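Local coordinates for cellulase (Soil metagenome, PDB 5I2U), which probably hydrolyses the beta-1,4-glucosidic bonds of cellulose, as a halotolerant TIM-barrel cellulase of glycosyl hydrolase family 5, at residues A[221-226]-A[246-251]; A[53-58]-A[278-283]; A[130-135]-A[160-165]. One frame throughout, in Å; residues are numbered along the deposited sequence.

All three contacts lie on one eight-stranded parallel barrel or on the loops that leave its strands. From the N terminus, 53-58 enters the first strand and waits some 220 residues for 278-283, so contact 2 closes the barrel by joining first strand to last. Within that span, contact 3 ties the loop after strand 124-130 to the loop after strand 156-159, and contact 1 then pairs strands 217-224 and 246-252; these two follow in series. Contacts 1 and 2 meet between neighbouring strands, where Val248 N lies 3.1 Å from Ser280 O. Contacts 1 and 3 meet where His222 ND1 lies 2.7 Å from Glu163 OE2, whereas the nearest atoms of contacts 2 and 3 are about 9 Å apart.

Contact 1: residues A[221-226]-A[246-251]; sequences MHFYAA and VFVSEC. With PO4 (phosphate ion), chain J.
Two side-chain hydrogen bonds join His222 and Tyr224 to the adjacent strand. His222 NE2 donates to Ser249 OG over 2.8 Å, with the oxygen only 5° out of the imidazole plane. Tyr224 OH donates to Glu250 OE2 over 2.6 Å, reaching the anti side of the carboxylate 28° out of its plane; ring and carboxylate planes are steeply inclined, and OE2 lies at the ring edge. Both acceptors have further partners: Ser249 OG is hydrogen-bonded to Glu159 and Glu250 OE2 to a bound glycerol, while the other oxygen, OE1, forms a salt bridge to Arg89. His222 ND1 bonds to Glu163, so both ring nitrogens are engaged and the rotation of the ring is fixed.

Aromatic faces supply the second kind of contact. Glu250 CB sits almost centrally over the His222 ring, 3.3 Å from its centroid, a CH-pi contact. Cys251 CB covers a face of Phe223, while Cys251 SG approaches that ring obliquely at 4.2 Å from the centroid. Phe223 chi1 of 72° sets CG between backbone N and carbonyl carbon, which lets the ring lie over Cys251.

Apolar contact is lighter: Met221 CE touches Val248 CG2 at 3.8 Å. On the backbone, Met221 N donates to Phe247 O over 3.3 Å, and CA-H...O contacts run from Val248 to Met221 O and from His222 to Glu250 O.

The pair bounds a beta-alpha-beta unit through helix 230-241, whose Leu232 and Thr236 pack on Met221. Helix 264-276 lies against Phe223 and Cys251, and strand 281-286 continues the barrel beside Val248.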
ATOM      1  N   MET A 221       5.557   2.454  -6.218  1.00 35.73           N
ATOM      2  CA  MET A 221       6.732   3.262  -5.929  1.00 37.33           C
ATOM      3  C   MET A 221       6.685   3.603  -4.457  1.00 34.82           C
ATOM      4  O   MET A 221       5.630   3.971  -3.960  1.00 38.66           O
ATOM      5  CB  MET A 221       6.745   4.529  -6.794  1.00 37.73           C
ATOM      6  CG  MET A 221       8.047   5.312  -6.738  1.00 38.34           C
ATOM      7  SD  MET A 221       8.130   6.548  -5.420  1.00 40.18           S
ATOM      8  CE  MET A 221       7.040   7.810  -6.075  1.00 39.72           C
ATOM      9  N   HIS A 222       7.814   3.452  -3.765  1.00 34.38           N
ATOM     10  CA  HIS A 222       7.940   3.825  -2.358  1.00 35.26           C
ATOM     11  C   HIS A 222       8.976   4.934  -2.169  1.00 37.30           C
ATOM     12  O   HIS A 222      10.090   4.845  -2.680  1.00 37.37           O
ATOM     13  CB  HIS A 222       8.334   2.620  -1.510  1.00 35.43           C
ATOM     14  CG  HIS A 222       7.276   1.560  -1.417  1.00 33.21           C
ATOM     15  ND1 HIS A 222       7.417   0.460  -0.608  1.00 32.81           N
ATOM     16  CD2 HIS A 222       6.068   1.430  -2.015  1.00 32.28           C
ATOM     17  CE1 HIS A 222       6.344  -0.305  -0.712  1.00 32.17           C
ATOM     18  NE2 HIS A 222       5.512   0.260  -1.562  1.00 31.19           N
ATOM     19  N   PHE A 223       8.598   5.982  -1.442  1.00 37.81           N
ATOM     20  CA  PHE A 223       9.527   7.066  -1.120  1.00 37.69           C
ATOM     21  C   PHE A 223       9.467   7.413   0.363  1.00 34.83           C
ATOM     22  O   PHE A 223       8.436   7.260   0.998  1.00 34.51           O
ATOM     23  CB  PHE A 223       9.236   8.312  -1.969  1.00 36.35           C
ATOM     24  CG  PHE A 223       7.981   9.029  -1.582  1.00 37.55           C
ATOM     25  CD1 PHE A 223       7.981   9.951  -0.536  1.00 38.07           C
ATOM     26  CD2 PHE A 223       6.799   8.794  -2.258  1.00 34.88           C
ATOM     27  CE1 PHE A 223       6.819  10.602  -0.164  1.00 36.15           C
ATOM     28  CE2 PHE A 223       5.636   9.445  -1.891  1.00 34.58           C
ATOM     29  CZ  PHE A 223       5.643  10.351  -0.847  1.00 36.24           C
ATOM     30  N   TYR A 224      10.577   7.941   0.865  1.00 35.80           N
ATOM     31  CA  TYR A 224      10.731   8.430   2.228  1.00 35.33           C
ATOM     32  C   TYR A 224      11.389   9.783   2.070  1.00 36.53           C
ATOM     33  O   TYR A 224      12.539   9.883   1.624  1.00 42.10           O
ATOM     34  CB  TYR A 224      11.513   7.447   3.090  1.00 34.03           C
ATOM     35  CG  TYR A 224      10.589   6.334   3.487  1.00 36.50           C
ATOM     36  CD1 TYR A 224      10.341   5.269   2.617  1.00 38.30           C
ATOM     37  CD2 TYR A 224       9.852   6.406   4.664  1.00 36.22           C
ATOM     38  CE1 TYR A 224       9.423   4.273   2.942  1.00 39.40           C
ATOM     39  CE2 TYR A 224       8.947   5.412   5.000  1.00 38.41           C
ATOM     40  CZ  TYR A 224       8.734   4.348   4.132  1.00 36.07           C
ATOM     41  OH  TYR A 224       7.839   3.368   4.461  1.00 34.99           O
ATOM     42  N   ALA A 225      10.624  10.822   2.386  1.00 33.79           N
ATOM     43  CA  ALA A 225      10.908  12.179   1.928  1.00 34.55           C
ATOM     44  C   ALA A 225      12.221  12.782   2.440  1.00 35.98           C
ATOM     45  O   ALA A 225      12.792  13.657   1.774  1.00 34.84           O
ATOM     46  CB  ALA A 225       9.736  13.096   2.245  1.00 35.50           C
ATOM     47  N   ALA A 226      12.703  12.323   3.595  1.00 35.75           N
ATOM     48  CA  ALA A 226      13.963  12.838   4.153  1.00 37.78           C
ATOM     49  C   ALA A 226      15.222  12.196   3.535  1.00 37.44           C
ATOM     50  O   ALA A 226      16.329  12.650   3.805  1.00 31.81           O
ATOM     51  CB  ALA A 226      13.971  12.676   5.666  1.00 37.73           C
ATOM     52  N   VAL A 246       1.334   4.131 -11.940  1.00 34.04           N
ATOM     53  CA  VAL A 246       2.078   4.217 -10.681  1.00 34.84           C
ATOM     54  C   VAL A 246       1.154   4.461  -9.483  1.00 34.56           C
ATOM     55  O   VAL A 246       0.391   5.426  -9.463  1.00 34.25           O
ATOM     56  CB  VAL A 246       3.105   5.362 -10.739  1.00 38.88           C
ATOM     57  CG1 VAL A 246       3.833   5.521  -9.399  1.00 38.95           C
ATOM     58  CG2 VAL A 246       4.092   5.112 -11.876  1.00 39.29           C
ATOM     59  N   PHE A 247       1.247   3.583  -8.487  1.00 35.40           N
ATOM     60  CA  PHE A 247       0.495   3.694  -7.238  1.00 34.18           C
ATOM     61  C   PHE A 247       1.529   3.660  -6.120  1.00 31.94           C
ATOM     62  O   PHE A 247       2.285   2.696  -6.003  1.00 31.00           O
ATOM     63  CB  PHE A 247      -0.467   2.505  -7.131  1.00 35.48           C
ATOM     64  CG  PHE A 247      -1.467   2.594  -6.004  1.00 33.93           C
ATOM     65  CD1 PHE A 247      -1.066   2.519  -4.673  1.00 32.28           C
ATOM     66  CD2 PHE A 247      -2.826   2.694  -6.281  1.00 31.70           C
ATOM     67  CE1 PHE A 247      -2.001   2.591  -3.647  1.00 31.01           C
ATOM     68  CE2 PHE A 247      -3.759   2.765  -5.260  1.00 32.63           C
ATOM     69  CZ  PHE A 247      -3.344   2.705  -3.939  1.00 31.45           C
ATOM     70  N   VAL A 248       1.563   4.703  -5.294  1.00 30.83           N
ATOM     71  CA  VAL A 248       2.455   4.748  -4.120  1.00 30.65           C
ATOM     72  C   VAL A 248       1.814   3.959  -2.956  1.00 32.21           C
ATOM     73  O   VAL A 248       0.984   4.487  -2.210  1.00 33.91           O
ATOM     74  CB  VAL A 248       2.763   6.209  -3.730  1.00 32.42           C
ATOM     75  CG1 VAL A 248       3.522   6.296  -2.411  1.00 34.91           C
ATOM     76  CG2 VAL A 248       3.556   6.884  -4.850  1.00 32.07           C
ATOM     77  N   SER A 249       2.175   2.680  -2.829  1.00 31.40           N
ATOM     78  CA  SER A 249       1.562   1.801  -1.824  1.00 29.55           C
ATOM     79  C   SER A 249       2.214   1.958  -0.444  1.00 29.89           C
ATOM     80  O   SER A 249       1.686   1.461   0.560  1.00 24.75           O
ATOM     81  CB  SER A 249       1.595   0.338  -2.279  1.00 27.22           C
ATOM     82  OG  SER A 249       2.916  -0.113  -2.456  1.00 27.28           O
ATOM     83  N   GLU A 250       3.351   2.648  -0.392  1.00 27.89           N
ATOM     84  CA  GLU A 250       3.982   2.955   0.882  1.00 29.33           C
ATOM     85  C   GLU A 250       4.843   4.187   0.751  1.00 29.98           C
ATOM     86  O   GLU A 250       5.631   4.295  -0.196  1.00 34.82           O
ATOM     87  CB  GLU A 250       4.856   1.793   1.313  1.00 31.52           C
ATOM     88  CG  GLU A 250       5.303   1.849   2.750  1.00 30.74           C
ATOM     89  CD  GLU A 250       6.293   0.759   3.046  1.00 31.20           C
ATOM     90  OE1 GLU A 250       5.889  -0.430   3.031  1.00 28.21           O
ATOM     91  OE2 GLU A 250       7.470   1.103   3.277  1.00 31.91           O
ATOM     92  N   CYS A 251       4.685   5.119   1.679  1.00 28.10           N
ATOM     93  CA  CYS A 251       5.549   6.280   1.734  1.00 29.19           C
ATOM     94  C   CYS A 251       5.567   6.915   3.101  1.00 28.51           C
ATOM     95  O   CYS A 251       4.696   6.659   3.939  1.00 29.73           O
ATOM     96  CB  CYS A 251       5.143   7.336   0.682  1.00 29.74           C
ATOM     97  SG  CYS A 251       3.518   8.103   0.879  1.00 30.36           S
TER
HETATM   98  P   PO4 J 408      -0.751   7.749 -12.489  1.00 78.10           P
HETATM   99  O1  PO4 J 408      -0.778   7.934 -11.000  1.00 74.88           O
HETATM  100  O2  PO4 J 408       0.381   8.548 -13.092  1.00 85.61           O
HETATM  101  O3  PO4 J 408      -2.072   8.226 -13.048  1.00 73.30           O
HETATM  102  O4  PO4 J 408      -0.519   6.288 -12.776  1.00 68.11           O

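Contact 2: residues A[53-58]-A[278-283]; sequences PVVLRG and KISWVA
Chi1 of -64° turns Arg57 CG away from its carbonyl carbon, while Trp281 chi1 of 52° holds the indole between backbone N and carbonyl carbon; together these torsions put the arginine's aliphatic stem over the ring. Arg57 CG lies 3.3 Å above the indole plane, offset toward the rim and 3.5 Å from Trp281 CE2. Arg57 CB adds a CH-pi contact to the six-membered ring. The touching atoms are CB and CG, and the guanidinium plane is inclined 61° to the indole; Glu275 receives both Arg57 NH2 and Trp281 NE1.

Parallel strand pairing runs beneath them. Trp281 N donates to Leu56 O over 2.9 Å, Gly58 N to Trp281 O over 3.1 Å, and Ala283 N to Gly58 O over 2.9 Å. One step earlier a side chain takes over: Leu56 N donates to Ser280 OG over 2.6 Å in a fairly straight bond. Water 1 links Ser280 OG with Val54 O and Lys278 O. At the exposed end, Pro53 CB rests on Lys278 CD, and Val55 CG2 packs across Lys278 CB.

Backbone pairing closes the barrel between its first and last strands, and the serine hydroxyl adds a side-chain bond to the backbone seam, at Leu56 N. The shared Glu275 carboxylate probably offsets the arginine's charge and steadies both side chains.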
ATOM      1  N   PRO A  53     -11.230   9.656 -12.884  1.00 45.58           N
ATOM      2  CA  PRO A  53     -10.040   9.376 -12.072  1.00 45.63           C
ATOM      3  C   PRO A  53     -10.377   9.237 -10.588  1.00 43.82           C
ATOM      4  O   PRO A  53     -11.273   9.913 -10.087  1.00 41.47           O
ATOM      5  CB  PRO A  53      -9.149  10.612 -12.293  1.00 47.53           C
ATOM      6  CG  PRO A  53      -9.628  11.217 -13.568  1.00 49.01           C
ATOM      7  CD  PRO A  53     -11.105  10.946 -13.592  1.00 47.52           C
ATOM      8  N   VAL A  54      -9.695   8.315  -9.922  1.00 46.54           N
ATOM      9  CA  VAL A  54      -9.783   8.162  -8.479  1.00 43.71           C
ATOM     10  C   VAL A  54      -8.372   8.345  -7.946  1.00 39.61           C
ATOM     11  O   VAL A  54      -7.398   7.844  -8.524  1.00 44.93           O
ATOM     12  CB  VAL A  54     -10.329   6.770  -8.071  1.00 44.15           C
ATOM     13  CG1 VAL A  54     -10.346   6.607  -6.553  1.00 42.89           C
ATOM     14  CG2 VAL A  54     -11.726   6.563  -8.621  1.00 43.56           C
ATOM     15  N   VAL A  55      -8.283   9.072  -6.844  1.00 36.92           N
ATOM     16  CA  VAL A  55      -7.060   9.212  -6.076  1.00 37.34           C
ATOM     17  C   VAL A  55      -7.393   8.713  -4.664  1.00 35.14           C
ATOM     18  O   VAL A  55      -8.213   9.317  -3.964  1.00 29.45           O
ATOM     19  CB  VAL A  55      -6.587  10.674  -6.049  1.00 35.63           C
ATOM     20  CG1 VAL A  55      -5.273  10.793  -5.300  1.00 36.95           C
ATOM     21  CG2 VAL A  55      -6.447  11.202  -7.469  1.00 37.82           C
ATOM     22  N   LEU A  56      -6.772   7.605  -4.270  1.00 30.02           N
ATOM     23  CA  LEU A  56      -6.911   7.096  -2.922  1.00 32.20           C
ATOM     24  C   LEU A  56      -5.796   7.659  -2.035  1.00 31.91           C
ATOM     25  O   LEU A  56      -4.630   7.749  -2.454  1.00 32.12           O
ATOM     26  CB  LEU A  56      -6.877   5.577  -2.917  1.00 34.97           C
ATOM     27  CG  LEU A  56      -7.984   4.898  -3.732  1.00 36.85           C
ATOM     28  CD1 LEU A  56      -7.726   3.409  -3.802  1.00 36.92           C
ATOM     29  CD2 LEU A  56      -9.371   5.175  -3.166  1.00 37.92           C
ATOM     30  N   ARG A  57      -6.178   8.075  -0.832  1.00 32.74           N
ATOM     31  CA  ARG A  57      -5.241   8.551   0.187  1.00 35.14           C
ATOM     32  C   ARG A  57      -5.555   7.854   1.491  1.00 34.92           C
ATOM     33  O   ARG A  57      -6.702   7.840   1.926  1.00 31.61           O
ATOM     34  CB  ARG A  57      -5.387  10.051   0.384  1.00 37.65           C
ATOM     35  CG  ARG A  57      -5.035  10.878  -0.844  1.00 40.03           C
ATOM     36  CD  ARG A  57      -6.218  11.737  -1.186  1.00 44.56           C
ATOM     37  NE  ARG A  57      -6.042  12.552  -2.376  1.00 42.62           N
ATOM     38  CZ  ARG A  57      -7.049  13.104  -3.049  1.00 41.79           C
ATOM     39  NH1 ARG A  57      -8.312  12.953  -2.639  1.00 38.67           N
ATOM     40  NH2 ARG A  57      -6.793  13.824  -4.141  1.00 40.68           N
ATOM     41  N   GLY A  58      -4.538   7.252   2.100  1.00 36.51           N
ATOM     42  CA  GLY A  58      -4.718   6.578   3.381  1.00 34.71           C
ATOM     43  C   GLY A  58      -3.426   6.191   4.082  1.00 31.82           C
ATOM     44  O   GLY A  58      -2.383   6.811   3.873  1.00 32.17           O
ATOM     45  N   LYS A 278      -2.341  13.053  -9.875  1.00 41.77           N
ATOM     46  CA  LYS A 278      -3.421  12.118  -9.486  1.00 44.72           C
ATOM     47  C   LYS A 278      -2.911  10.702  -9.148  1.00 41.38           C
ATOM     48  O   LYS A 278      -3.524   9.706  -9.527  1.00 44.83           O
ATOM     49  CB  LYS A 278      -4.515  12.057 -10.571  1.00 51.17           C
ATOM     50  CG  LYS A 278      -5.271  13.366 -10.783  1.00 56.48           C
ATOM     51  CD  LYS A 278      -6.666  13.141 -11.358  1.00 55.39           C
ATOM     52  CE  LYS A 278      -7.433  14.449 -11.526  1.00 56.38           C
ATOM     53  NZ  LYS A 278      -6.810  15.323 -12.563  1.00 57.63           N
ATOM     54  N   ILE A 279      -1.781  10.639  -8.444  1.00 38.93           N
ATOM     55  CA  ILE A 279      -1.170   9.392  -7.970  1.00 37.94           C
ATOM     56  C   ILE A 279      -1.736   9.094  -6.586  1.00 38.75           C
ATOM     57  O   ILE A 279      -1.739   9.977  -5.713  1.00 42.00           O
ATOM     58  CB  ILE A 279       0.367   9.521  -7.855  1.00 40.15           C
ATOM     59  CG1 ILE A 279       1.001   9.628  -9.241  1.00 40.52           C
ATOM     60  CG2 ILE A 279       0.967   8.351  -7.078  1.00 40.62           C
ATOM     61  CD1 ILE A 279       2.433  10.124  -9.228  1.00 44.12           C
ATOM     62  N   SER A 280      -2.232   7.872  -6.388  1.00 35.16           N
ATOM     63  CA  SER A 280      -2.747   7.466  -5.079  1.00 33.71           C
ATOM     64  C   SER A 280      -1.594   7.198  -4.118  1.00 32.38           C
ATOM     65  O   SER A 280      -0.512   6.813  -4.553  1.00 33.80           O
ATOM     66  CB  SER A 280      -3.638   6.233  -5.199  1.00 34.11           C
ATOM     67  OG  SER A 280      -4.871   6.571  -5.794  1.00 33.10           O
ATOM     68  N   TRP A 281      -1.812   7.433  -2.820  1.00 31.73           N
ATOM     69  CA  TRP A 281      -0.739   7.256  -1.818  1.00 30.46           C
ATOM     70  C   TRP A 281      -1.180   6.727  -0.453  1.00 26.94           C
ATOM     71  O   TRP A 281      -2.280   6.988   0.003  1.00 29.03           O
ATOM     72  CB  TRP A 281       0.114   8.525  -1.662  1.00 29.77           C
ATOM     73  CG  TRP A 281      -0.613   9.788  -1.400  1.00 32.03           C
ATOM     74  CD1 TRP A 281      -1.069  10.675  -2.332  1.00 35.25           C
ATOM     75  CD2 TRP A 281      -0.953  10.342  -0.121  1.00 34.35           C
ATOM     76  NE1 TRP A 281      -1.691  11.740  -1.719  1.00 36.38           N
ATOM     77  CE2 TRP A 281      -1.637  11.565  -0.362  1.00 36.05           C
ATOM     78  CE3 TRP A 281      -0.759   9.920   1.208  1.00 36.71           C
ATOM     79  CZ2 TRP A 281      -2.113  12.382   0.676  1.00 34.44           C
ATOM     80  CZ3 TRP A 281      -1.237  10.730   2.254  1.00 36.33           C
ATOM     81  CH2 TRP A 281      -1.907  11.948   1.976  1.00 38.17           C
ATOM     82  N   VAL A 282      -0.288   5.973   0.170  1.00 28.51           N
ATOM     83  CA  VAL A 282      -0.524   5.342   1.464  1.00 29.80           C
ATOM     84  C   VAL A 282       0.672   5.630   2.370  1.00 27.85           C
ATOM     85  O   VAL A 282       1.817   5.252   2.058  1.00 26.36           O
ATOM     86  CB  VAL A 282      -0.732   3.825   1.317  1.00 31.65           C
ATOM     87  CG1 VAL A 282      -1.325   3.228   2.586  1.00 31.78           C
ATOM     88  CG2 VAL A 282      -1.643   3.515   0.123  1.00 33.03           C
ATOM     89  N   ALA A 283       0.406   6.293   3.495  1.00 26.32           N
ATOM     90  CA  ALA A 283       1.474   6.671   4.440  1.00 25.52           C
ATOM     91  C   ALA A 283       1.778   5.542   5.441  1.00 25.43           C
ATOM     92  O   ALA A 283       0.850   4.881   5.927  1.00 26.51           O
ATOM     93  CB  ALA A 283       1.098   7.946   5.163  1.00 24.49           C
TER
HETATM   94  O   HOH W   1      -4.492   7.501  -8.431  1.00 40.41           O

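Contact 3: residues A[130-135]-A[160-165]; sequences HAHNKY and IWNEPD
The loops at the C-terminal ends of barrel strands 124-130 and 156-159, the end that carries the active site in TIM-barrel enzymes, meet here. The segment 160-165 contains the Asn-Glu-Pro signature of family 5, in which the glutamate is, by analogy with relatives, probably the general acid/base.

Glu163 N donates to Ala131 O over 3.1 Å in a nearly straight bond (N-H...O 170°). His132 ND1 returns a bond to Glu163 O over 3.0 Å, on a carbonyl lone pair and close to the imidazole plane. The Asn162 amide stacks on the His130 ring, planes 14° apart, with ND2 3.1 Å above one face. Asn162 chi1 of 168° swings the amide onto that ring. Trp161 NE1 makes a weak bond to His132 O, while Lys134 CB reaches Trp161 CH2 at 3.5 Å. Water 2 bridges Asn133 OD1 and Asp165 OD2.

A backbone carbonyl and an imidazole thus hold the N-H and the C=O of Glu163, one at each end of the residue's backbone, while OE2 of its carboxylate is hydrogen-bonded to His222 and, weakly, to a bound glycerol. Arg89 holds Asn162 OD1 and Asp128 holds His130 ND1, so a second shell positions both stacked groups.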
ATOM      1  N   HIS A 130       3.989  -8.754   2.365  1.00 30.33           N
ATOM      2  CA  HIS A 130       5.011  -7.826   2.805  1.00 29.22           C
ATOM      3  C   HIS A 130       6.379  -8.518   2.905  1.00 32.55           C
ATOM      4  O   HIS A 130       6.884  -8.820   3.997  1.00 36.28           O
ATOM      5  CB  HIS A 130       4.579  -7.162   4.113  1.00 29.53           C
ATOM      6  CG  HIS A 130       5.264  -5.859   4.387  1.00 29.74           C
ATOM      7  ND1 HIS A 130       4.794  -4.652   3.913  1.00 30.97           N
ATOM      8  CD2 HIS A 130       6.363  -5.572   5.114  1.00 30.40           C
ATOM      9  CE1 HIS A 130       5.582  -3.680   4.327  1.00 30.87           C
ATOM     10  NE2 HIS A 130       6.546  -4.213   5.056  1.00 34.32           N
ATOM     11  N   ALA A 131       6.957  -8.753   1.731  1.00 29.46           N
ATOM     12  CA  ALA A 131       8.187  -9.492   1.550  1.00 29.99           C
ATOM     13  C   ALA A 131       9.261  -8.590   0.971  1.00 32.77           C
ATOM     14  O   ALA A 131       8.960  -7.654   0.213  1.00 30.13           O
ATOM     15  CB  ALA A 131       7.944 -10.642   0.583  1.00 29.13           C
ATOM     16  N   HIS A 132      10.507  -8.886   1.336  1.00 35.89           N
ATOM     17  CA  HIS A 132      11.695  -8.415   0.613  1.00 42.39           C
ATOM     18  C   HIS A 132      12.250  -9.510  -0.297  1.00 43.17           C
ATOM     19  O   HIS A 132      12.579  -9.248  -1.458  1.00 48.49           O
ATOM     20  CB  HIS A 132      12.802  -7.982   1.572  1.00 44.82           C
ATOM     21  CG  HIS A 132      12.484  -6.747   2.357  1.00 46.40           C
ATOM     22  ND1 HIS A 132      12.198  -5.536   1.759  1.00 41.91           N
ATOM     23  CD2 HIS A 132      12.451  -6.526   3.693  1.00 46.64           C
ATOM     24  CE1 HIS A 132      11.981  -4.630   2.696  1.00 44.01           C
ATOM     25  NE2 HIS A 132      12.129  -5.202   3.876  1.00 46.45           N
ATOM     26  N   ASN A 133      12.374 -10.723   0.241  1.00 43.03           N
ATOM     27  CA  ASN A 133      12.844 -11.868  -0.540  1.00 48.91           C
ATOM     28  C   ASN A 133      11.734 -12.396  -1.453  1.00 46.33           C
ATOM     29  O   ASN A 133      10.574 -11.992  -1.329  1.00 38.80           O
ATOM     30  CB  ASN A 133      13.378 -12.971   0.376  1.00 50.07           C
ATOM     31  CG  ASN A 133      14.598 -12.530   1.157  1.00 59.96           C
ATOM     32  OD1 ASN A 133      15.680 -12.377   0.589  1.00 70.71           O
ATOM     33  ND2 ASN A 133      14.431 -12.287   2.460  1.00 60.30           N
ATOM     34  N   LYS A 134      12.116 -13.289  -2.363  1.00 44.60           N
ATOM     35  CA  LYS A 134      11.198 -13.879  -3.338  1.00 43.26           C
ATOM     36  C   LYS A 134      10.593 -15.185  -2.815  1.00 41.21           C
ATOM     37  O   LYS A 134      11.322 -16.144  -2.555  1.00 43.28           O
ATOM     38  CB  LYS A 134      11.944 -14.138  -4.651  1.00 44.08           C
ATOM     39  CG  LYS A 134      11.011 -14.388  -5.824  1.00 45.49           C
ATOM     40  CD  LYS A 134      11.773 -14.649  -7.106  1.00 45.97           C
ATOM     41  CE  LYS A 134      12.189 -16.102  -7.197  1.00 46.20           C
ATOM     42  NZ  LYS A 134      13.297 -16.221  -8.161  1.00 46.76           N
ATOM     43  N   TYR A 135       9.266 -15.216  -2.676  1.00 39.50           N
ATOM     44  CA  TYR A 135       8.527 -16.365  -2.113  1.00 36.77           C
ATOM     45  C   TYR A 135       7.380 -16.753  -3.049  1.00 40.86           C
ATOM     46  O   TYR A 135       6.187 -16.633  -2.709  1.00 38.48           O
ATOM     47  CB  TYR A 135       7.985 -16.006  -0.737  1.00 36.08           C
ATOM     48  CG  TYR A 135       9.043 -15.649   0.268  1.00 35.90           C
ATOM     49  CD1 TYR A 135       9.936 -16.624   0.753  1.00 38.49           C
ATOM     50  CD2 TYR A 135       9.160 -14.348   0.761  1.00 33.09           C
ATOM     51  CE1 TYR A 135      10.919 -16.302   1.689  1.00 36.22           C
ATOM     52  CE2 TYR A 135      10.127 -14.026   1.712  1.00 33.08           C
ATOM     53  CZ  TYR A 135      11.006 -15.001   2.169  1.00 33.03           C
ATOM     54  OH  TYR A 135      11.968 -14.673   3.108  1.00 32.52           O
ATOM     55  N   ILE A 160       1.450  -7.680  -4.542  1.00 35.28           N
ATOM     56  CA  ILE A 160       1.990  -9.037  -4.607  1.00 37.48           C
ATOM     57  C   ILE A 160       3.412  -9.216  -4.065  1.00 39.25           C
ATOM     58  O   ILE A 160       3.821 -10.340  -3.774  1.00 40.10           O
ATOM     59  CB  ILE A 160       1.848  -9.638  -6.034  1.00 36.18           C
ATOM     60  CG1 ILE A 160       2.664  -8.876  -7.081  1.00 34.51           C
ATOM     61  CG2 ILE A 160       0.384  -9.650  -6.435  1.00 34.90           C
ATOM     62  CD1 ILE A 160       2.773  -9.616  -8.391  1.00 31.42           C
ATOM     63  N   TRP A 161       4.158  -8.124  -3.921  1.00 39.98           N
ATOM     64  CA  TRP A 161       5.516  -8.202  -3.394  1.00 40.78           C
ATOM     65  C   TRP A 161       5.937  -6.814  -2.934  1.00 38.91           C
ATOM     66  O   TRP A 161       6.339  -5.973  -3.757  1.00 39.89           O
ATOM     67  CB  TRP A 161       6.466  -8.732  -4.471  1.00 41.05           C
ATOM     68  CG  TRP A 161       7.849  -9.043  -4.010  1.00 43.24           C
ATOM     69  CD1 TRP A 161       8.420  -8.732  -2.805  1.00 42.86           C
ATOM     70  CD2 TRP A 161       8.857  -9.701  -4.771  1.00 45.10           C
ATOM     71  NE1 TRP A 161       9.718  -9.161  -2.770  1.00 46.97           N
ATOM     72  CE2 TRP A 161      10.018  -9.763  -3.963  1.00 47.88           C
ATOM     73  CE3 TRP A 161       8.896 -10.245  -6.060  1.00 43.86           C
ATOM     74  CZ2 TRP A 161      11.208 -10.365  -4.396  1.00 47.63           C
ATOM     75  CZ3 TRP A 161      10.084 -10.838  -6.499  1.00 46.70           C
ATOM     76  CH2 TRP A 161      11.224 -10.890  -5.666  1.00 46.79           C
ATOM     77  N   ASN A 162       5.841  -6.590  -1.620  1.00 39.13           N
ATOM     78  CA  ASN A 162       6.059  -5.268  -1.027  1.00 34.74           C
ATOM     79  C   ASN A 162       7.256  -4.516  -1.605  1.00 36.76           C
ATOM     80  O   ASN A 162       7.094  -3.514  -2.292  1.00 34.28           O
ATOM     81  CB  ASN A 162       6.220  -5.394   0.483  1.00 35.02           C
ATOM     82  CG  ASN A 162       6.727  -4.109   1.136  1.00 31.34           C
ATOM     83  OD1 ASN A 162       6.264  -3.019   0.818  1.00 30.76           O
ATOM     84  ND2 ASN A 162       7.687  -4.236   2.015  1.00 29.92           N
ATOM     85  N   GLU A 163       8.452  -5.019  -1.324  1.00 39.10           N
ATOM     86  CA  GLU A 163       9.674  -4.321  -1.664  1.00 39.51           C
ATOM     87  C   GLU A 163      10.731  -5.344  -2.033  1.00 41.66           C
ATOM     88  O   GLU A 163      11.496  -5.785  -1.177  1.00 38.46           O
ATOM     89  CB  GLU A 163      10.147  -3.457  -0.485  1.00 41.38           C
ATOM     90  CG  GLU A 163       9.523  -2.074  -0.426  1.00 38.49           C
ATOM     91  CD  GLU A 163      10.096  -1.199   0.675  1.00 37.96           C
ATOM     92  OE1 GLU A 163      10.877  -1.665   1.516  1.00 38.86           O
ATOM     93  OE2 GLU A 163       9.735  -0.016   0.713  1.00 44.51           O
ATOM     94  N   PRO A 164      10.758  -5.748  -3.312  1.00 41.72           N
ATOM     95  CA  PRO A 164      11.905  -6.499  -3.779  1.00 42.24           C
ATOM     96  C   PRO A 164      13.154  -5.618  -3.626  1.00 44.46           C
ATOM     97  O   PRO A 164      13.110  -4.439  -3.997  1.00 40.58           O
ATOM     98  CB  PRO A 164      11.593  -6.771  -5.256  1.00 44.13           C
ATOM     99  CG  PRO A 164      10.167  -6.391  -5.473  1.00 45.61           C
ATOM    100  CD  PRO A 164       9.783  -5.457  -4.375  1.00 45.23           C
ATOM    101  N   ASP A 165      14.216  -6.168  -3.035  1.00 42.94           N
ATOM    102  CA  ASP A 165      15.477  -5.424  -2.861  1.00 47.66           C
ATOM    103  C   ASP A 165      16.495  -5.751  -3.982  1.00 49.88           C
ATOM    104  O   ASP A 165      16.472  -5.100  -5.033  1.00 45.07           O
ATOM    105  CB  ASP A 165      16.078  -5.540  -1.429  1.00 46.80           C
ATOM    106  CG  ASP A 165      16.068  -6.966  -0.858  1.00 48.47           C
ATOM    107  OD1 ASP A 165      16.076  -7.954  -1.639  1.00 52.71           O
ATOM    108  OD2 ASP A 165      16.069  -7.087   0.384  1.00 44.26           O
TER
HETATM  109  O   HOH W   2      16.415  -9.843   0.548  1.00 50.34           O